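Local coordinates for glycosylation Associate Protein 2 (Streptococcus agalactiae serotype V, PDB 6OYC), which probably acts, within a complex of glycosylation-associated proteins, in the glycosylation and export of a serine-rich adhesin by the accessory Sec system, at residues 31-36 against 65-70; 104-109 against 286-291. All blocks are in the same frame, centred on the assembly; numbering follows the deposited sequence.

Contact 1 of 2, residues 31-36 against 65-70; sequences IKPDQI and LTEQTY
Pro33 and Tyr70 meet through carbon alone: CB of Pro33 lies 4.1 Å from CD2 of Tyr70, approaching the ring obliquely. The phenol reaches the proline because its CG stands anti to the carbonyl carbon (chi1 -64°), which turns the ring back along its own loop and brings its hydroxyl to Glu67 N. A looser approach joins CG of Pro33 to CG of Glu67, 4.4 Å apart.

No hydrogen bond crosses between the segments; polar groups bond within their own loop or to residues nearby. Tyr70 OH takes the backbone N-H of Glu67 at 3.1 Å, fairly straight at 161°, and is also hydrogen-bonded to the carbonyl of Val11 in strand 6-11. Thr66 OG1 donates to OE2 of Glu67 on the anti side of the carboxylate, and this oxygen also receives the backbone N-H of Glu13. In the 31-36 loop, OE1 of Gln35 accepts the N-H of Lys32, 2.6 Å from Lys32 N, in its carbonyl plane and on a lone pair.

Two turns after parallel strands 26-31 and 62-65 are thus each braced by their own bonds; the touch between them is apolar and undirected, the ring's position being set by its hydroxyl's bonds.

Contact 2 of 2, residues 104-109 against 286-291; sequences SKMAQR and TYFDPV
A Schellman motif closes helix 96-104, and its C-prime residue, Met106, is the one that reaches across to the end of strand 283-289. The motif is made by Ala107 N bonding to Leu102 O and Met106 N to Arg103 O, with Met106 at positive phi, and it turns the chain from the helix toward strand 108-110, an edge of the five-stranded parallel sheet. The partner strand belongs to the mixed eight-stranded sheet, whose order is consistent with the alpha/beta-hydrolase clan to which the family is assigned, so the contact joins two separate sheets.

Met106 does the touching along the length of its side chain. Its CG sits 3.7 Å from CD of Pro290 and its SD 3.7 Å from CG of Pro290, the methionine chain and the proline ring running alongside in opposing senses. Bends at chi2 (-63°) and chi3 (-81°) then fold the thioether over so that CE comes to the Phe288 ring, 3.6 Å from CE2, arriving at the edge and in the plane of the ring, with the methionine chain roughly perpendicular to the line of the phenylalanine side chain. Phe357 of helix 341-358 also packs on Met106, and Leu358 of the same helix touches both Phe288 and Pro290.

Polar links lie beside this apolar patch. Val291 N lies 3.1 Å from Asp289 OD1, its hydrogen-bond acceptor, approaching from above the carboxylate plane, 46° out of it, and the pair forms an Asx turn as the strand ends. Nearby, a water bridges the two backbones, donating to Ser104 O at 2.7 Å and to Val291 O at 2.9 Å.

Overall arrangement
From the N terminus, the chain lays down strand 6-11, then strand 26-31, and after helix 36-52 returns through strand 62-65 to the same end of the parallel sheet, where contact 1 closes a loop of 28 intervening residues. Strand 86-89 and helix 96-104 follow, and contact 2 opens at the end of that helix, so the two stand in series and neither nests in nor crosses the other. The second loop is far longer: its 176 residues hold all the strands of both antiparallel sheets. Contact 1 thus joins two loops at one end of the N-terminal parallel sheet, whereas contact 2 fastens that unit to the mixed sheet. Their centres are 21 Å apart.

Contact 1 of 2, residues 31-36 against 65-70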
loop_
_atom_site.group_PDB
_atom_site.type_symbol
_atom_site.label_atom_id
_atom_site.label_comp_id
_atom_site.label_asym_id
_atom_site.label_seq_id
_atom_site.Cartn_x
_atom_site.Cartn_y
_atom_site.Cartn_z
ATOM N N ILE B 31 -19.321 23.785 14.430
ATOM C CA ILE B 31 -19.030 24.883 15.346
ATOM C C ILE B 31 -18.464 26.059 14.558
ATOM O O ILE B 31 -17.739 25.888 13.571
ATOM C CB ILE B 31 -18.047 24.492 16.473
ATOM C CG1 ILE B 31 -16.749 23.940 15.894
ATOM C CG2 ILE B 31 -18.680 23.500 17.432
ATOM C CD1 ILE B 31 -15.717 23.594 16.956
ATOM N N LYS B 32 -18.805 27.264 15.011
ATOM C CA LYS B 32 -18.177 28.459 14.495
ATOM C C LYS B 32 -16.725 28.498 14.956
ATOM O O LYS B 32 -16.366 27.880 15.961
ATOM C CB LYS B 32 -18.935 29.703 14.962
ATOM C CG LYS B 32 -20.387 29.769 14.493
ATOM C CD LYS B 32 -20.485 30.270 13.055
ATOM C CE LYS B 32 -21.716 31.151 12.836
ATOM N NZ LYS B 32 -21.441 32.154 11.756
ATOM N N PRO B 33 -15.862 29.195 14.220
ATOM C CA PRO B 33 -14.442 29.228 14.600
ATOM C C PRO B 33 -14.200 29.776 15.994
ATOM O O PRO B 33 -13.235 29.369 16.651
ATOM C CB PRO B 33 -13.823 30.125 13.518
ATOM C CG PRO B 33 -14.724 29.971 12.345
ATOM C CD PRO B 33 -16.103 29.862 12.928
ATOM N N ASP B 34 -15.054 30.675 16.481
ATOM C CA ASP B 34 -14.946 31.183 17.845
ATOM C C ASP B 34 -15.468 30.209 18.893
ATOM O O ASP B 34 -15.466 30.550 20.079
ATOM C CB ASP B 34 -15.719 32.490 17.964
ATOM C CG ASP B 34 -17.124 32.359 17.410
ATOM O OD1 ASP B 34 -17.997 31.810 18.122
ATOM O OD2 ASP B 34 -17.336 32.746 16.233
ATOM N N GLN B 35 -15.934 29.021 18.504
ATOM C CA GLN B 35 -16.489 28.064 19.454
ATOM C C GLN B 35 -15.533 26.932 19.767
ATOM O O GLN B 35 -15.916 25.994 20.469
ATOM C CB GLN B 35 -17.796 27.476 18.926
ATOM C CG GLN B 35 -18.932 28.442 18.805
ATOM C CD GLN B 35 -20.191 27.746 18.343
ATOM O OE1 GLN B 35 -20.332 27.401 17.165
ATOM N NE2 GLN B 35 -21.102 27.508 19.272
ATOM N N ILE B 36 -14.304 26.997 19.258
ATOM C CA ILE B 36 -13.376 25.878 19.398
ATOM C C ILE B 36 -13.127 25.552 20.865
ATOM O O ILE B 36 -13.055 24.372 21.251
ATOM C CB ILE B 36 -12.069 26.194 18.659
ATOM C CG1 ILE B 36 -12.334 26.194 17.161
ATOM C CG2 ILE B 36 -11.000 25.166 19.014
ATOM C CD1 ILE B 36 -11.094 26.467 16.334
ATOM N N LEU B 65 -12.337 21.886 7.609
ATOM C CA LEU B 65 -12.003 23.292 7.810
ATOM C C LEU B 65 -12.434 24.052 6.562
ATOM O O LEU B 65 -11.881 23.843 5.478
ATOM C CB LEU B 65 -10.507 23.451 8.092
ATOM C CG LEU B 65 -9.995 22.736 9.352
ATOM C CD1 LEU B 65 -8.471 22.905 9.537
ATOM C CD2 LEU B 65 -10.745 23.221 10.592
ATOM N N THR B 66 -13.428 24.920 6.699
ATOM C CA THR B 66 -13.969 25.583 5.520
ATOM C C THR B 66 -13.495 27.021 5.344
ATOM O O THR B 66 -13.867 27.639 4.345
ATOM C CB THR B 66 -15.503 25.552 5.536
ATOM O OG1 THR B 66 -15.988 26.184 6.729
ATOM C CG2 THR B 66 -16.029 24.101 5.457
ATOM N N GLU B 67 -12.687 27.568 6.259
ATOM C CA GLU B 67 -12.222 28.950 6.161
ATOM C C GLU B 67 -10.743 29.009 5.794
ATOM O O GLU B 67 -9.986 28.050 5.983
ATOM C CB GLU B 67 -12.435 29.714 7.476
ATOM C CG GLU B 67 -13.796 29.531 8.093
ATOM C CD GLU B 67 -14.905 29.926 7.137
ATOM O OE1 GLU B 67 -14.829 31.036 6.561
ATOM O OE2 GLU B 67 -15.849 29.120 6.957
ATOM N N GLN B 68 -10.324 30.163 5.272
ATOM C CA GLN B 68 -8.925 30.292 4.882
ATOM C C GLN B 68 -8.008 30.353 6.097
ATOM O O GLN B 68 -6.954 29.703 6.126
ATOM C CB GLN B 68 -8.718 31.523 4.015
ATOM C CG GLN B 68 -7.247 31.799 3.828
ATOM C CD GLN B 68 -6.944 32.523 2.547
ATOM O OE1 GLN B 68 -6.185 32.031 1.713
ATOM N NE2 GLN B 68 -7.528 33.703 2.382
ATOM N N THR B 69 -8.397 31.119 7.110
ATOM C CA THR B 69 -7.531 31.415 8.239
ATOM C C THR B 69 -8.291 31.235 9.544
ATOM O O THR B 69 -9.439 31.671 9.666
ATOM C CB THR B 69 -6.999 32.857 8.127
ATOM O OG1 THR B 69 -6.365 33.029 6.846
ATOM C CG2 THR B 69 -6.013 33.163 9.265
ATOM N N TYR B 70 -7.657 30.595 10.519
ATOM C CA TYR B 70 -8.235 30.495 11.852
ATOM C C TYR B 70 -7.341 31.217 12.851
ATOM O O TYR B 70 -6.151 31.416 12.617
ATOM C CB TYR B 70 -8.415 29.034 12.285
ATOM C CG TYR B 70 -9.410 28.299 11.421
ATOM C CD1 TYR B 70 -9.073 27.918 10.135
ATOM C CD2 TYR B 70 -10.686 28.007 11.885
ATOM C CE1 TYR B 70 -9.970 27.267 9.333
ATOM C CE2 TYR B 70 -11.597 27.357 11.086
ATOM C CZ TYR B 70 -11.227 26.989 9.808
ATOM O OH TYR B 70 -12.101 26.345 8.992
#

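Contact 2 of 2, residues 104-109 against 286-291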
loop_
_atom_site.group_PDB
_atom_site.type_symbol
_atom_site.label_atom_id
_atom_site.label_comp_id
_atom_site.label_asym_id
_atom_site.label_seq_id
_atom_site.Cartn_x
_atom_site.Cartn_y
_atom_site.Cartn_z
ATOM N N SER B 104 1.111 19.691 10.066
ATOM C CA SER B 104 1.314 18.638 11.047
ATOM C C SER B 104 0.283 17.529 10.896
ATOM O O SER B 104 0.537 16.398 11.325
ATOM C CB SER B 104 1.273 19.205 12.466
ATOM O OG SER B 104 -0.056 19.452 12.864
ATOM N N LYS B 105 -0.865 17.820 10.288
ATOM C CA LYS B 105 -1.911 16.822 10.128
ATOM C C LYS B 105 -2.013 16.307 8.699
ATOM O O LYS B 105 -2.990 15.617 8.372
ATOM C CB LYS B 105 -3.256 17.392 10.576
ATOM C CG LYS B 105 -3.280 17.851 12.017
ATOM C CD LYS B 105 -2.910 16.720 12.954
ATOM C CE LYS B 105 -3.324 17.036 14.377
ATOM N NZ LYS B 105 -2.902 15.958 15.298
ATOM N N MET B 106 -1.027 16.616 7.854
ATOM C CA MET B 106 -1.052 16.279 6.431
ATOM C C MET B 106 -2.429 16.527 5.826
ATOM O O MET B 106 -2.987 15.667 5.152
ATOM C CB MET B 106 -0.629 14.826 6.188
ATOM C CG MET B 106 0.706 14.459 6.826
ATOM S SD MET B 106 2.086 15.413 6.137
ATOM C CE MET B 106 2.421 14.494 4.638
ATOM N N ALA B 107 -2.990 17.707 6.097
ATOM C CA ALA B 107 -4.358 17.989 5.695
ATOM C C ALA B 107 -4.560 17.678 4.218
ATOM O O ALA B 107 -3.731 18.035 3.379
ATOM C CB ALA B 107 -4.704 19.447 5.967
ATOM N N GLN B 108 -5.654 16.983 3.918
ATOM C CA GLN B 108 -6.050 16.720 2.542
ATOM C C GLN B 108 -6.772 17.935 1.977
ATOM O O GLN B 108 -7.550 18.599 2.669
ATOM C CB GLN B 108 -6.959 15.481 2.457
ATOM C CG GLN B 108 -6.397 14.225 3.145
ATOM C CD GLN B 108 -6.923 12.932 2.530
ATOM O OE1 GLN B 108 -7.033 12.826 1.313
ATOM N NE2 GLN B 108 -7.249 11.941 3.374
ATOM N N ARG B 109 -6.506 18.230 0.716
ATOM C CA ARG B 109 -7.104 19.376 0.057
ATOM C C ARG B 109 -8.273 18.897 -0.791
ATOM O O ARG B 109 -8.141 17.926 -1.540
ATOM C CB ARG B 109 -6.067 20.103 -0.799
ATOM C CG ARG B 109 -4.868 20.591 0.001
ATOM C CD ARG B 109 -5.256 21.740 0.925
ATOM N NE ARG B 109 -4.088 22.495 1.380
ATOM C CZ ARG B 109 -3.811 23.750 1.022
ATOM N NH1 ARG B 109 -4.617 24.417 0.206
ATOM N NH2 ARG B 109 -2.728 24.349 1.501
ATOM N N THR B 286 2.587 3.377 -0.810
ATOM C CA THR B 286 3.330 3.935 0.304
ATOM C C THR B 286 2.365 4.596 1.266
ATOM O O THR B 286 1.346 5.157 0.863
ATOM C CB THR B 286 4.397 4.958 -0.174
ATOM O OG1 THR B 286 3.755 6.023 -0.880
ATOM C CG2 THR B 286 5.415 4.297 -1.099
ATOM N N TYR B 287 2.689 4.515 2.548
ATOM C CA TYR B 287 1.981 5.266 3.571
ATOM C C TYR B 287 3.000 6.060 4.372
ATOM O O TYR B 287 4.056 5.534 4.730
ATOM C CB TYR B 287 1.186 4.347 4.500
ATOM C CG TYR B 287 0.506 5.147 5.583
ATOM C CD1 TYR B 287 -0.621 5.892 5.296
ATOM C CD2 TYR B 287 1.030 5.204 6.871
ATOM C CE1 TYR B 287 -1.234 6.640 6.249
ATOM C CE2 TYR B 287 0.427 5.959 7.847
ATOM C CZ TYR B 287 -0.707 6.676 7.527
ATOM O OH TYR B 287 -1.328 7.429 8.481
ATOM N N PHE B 288 2.684 7.317 4.670
ATOM C CA PHE B 288 3.653 8.185 5.335
ATOM C C PHE B 288 2.990 8.986 6.449
ATOM O O PHE B 288 1.966 9.634 6.220
ATOM C CB PHE B 288 4.317 9.120 4.318
ATOM C CG PHE B 288 5.102 10.255 4.933
ATOM C CD1 PHE B 288 6.311 10.019 5.584
ATOM C CD2 PHE B 288 4.649 11.562 4.818
ATOM C CE1 PHE B 288 7.048 11.080 6.131
ATOM C CE2 PHE B 288 5.379 12.624 5.351
ATOM C CZ PHE B 288 6.582 12.382 6.011
ATOM N N ASP B 289 3.583 8.939 7.639
ATOM C CA ASP B 289 3.127 9.706 8.806
ATOM C C ASP B 289 4.328 10.477 9.350
ATOM O O ASP B 289 5.270 9.847 9.877
ATOM C CB ASP B 289 2.537 8.783 9.877
ATOM C CG ASP B 289 1.876 9.541 11.040
ATOM O OD1 ASP B 289 2.038 10.774 11.168
ATOM O OD2 ASP B 289 1.185 8.889 11.850
ATOM N N PRO B 290 4.350 11.814 9.249
ATOM C CA PRO B 290 5.525 12.565 9.738
ATOM C C PRO B 290 5.613 12.648 11.251
ATOM O O PRO B 290 6.674 13.002 11.759
ATOM C CB PRO B 290 5.328 13.960 9.126
ATOM C CG PRO B 290 3.839 14.117 9.116
ATOM C CD PRO B 290 3.270 12.718 8.815
ATOM N N VAL B 291 4.530 12.372 11.978
ATOM C CA VAL B 291 4.512 12.342 13.442
ATOM C C VAL B 291 5.063 13.649 14.022
ATOM O O VAL B 291 4.463 14.710 13.820
ATOM C CB VAL B 291 5.249 11.094 13.961
ATOM C CG1 VAL B 291 4.958 10.843 15.475
ATOM C CG2 VAL B 291 4.803 9.884 13.136
HETATM O O HOH W 1 1.704 14.617 13.012
#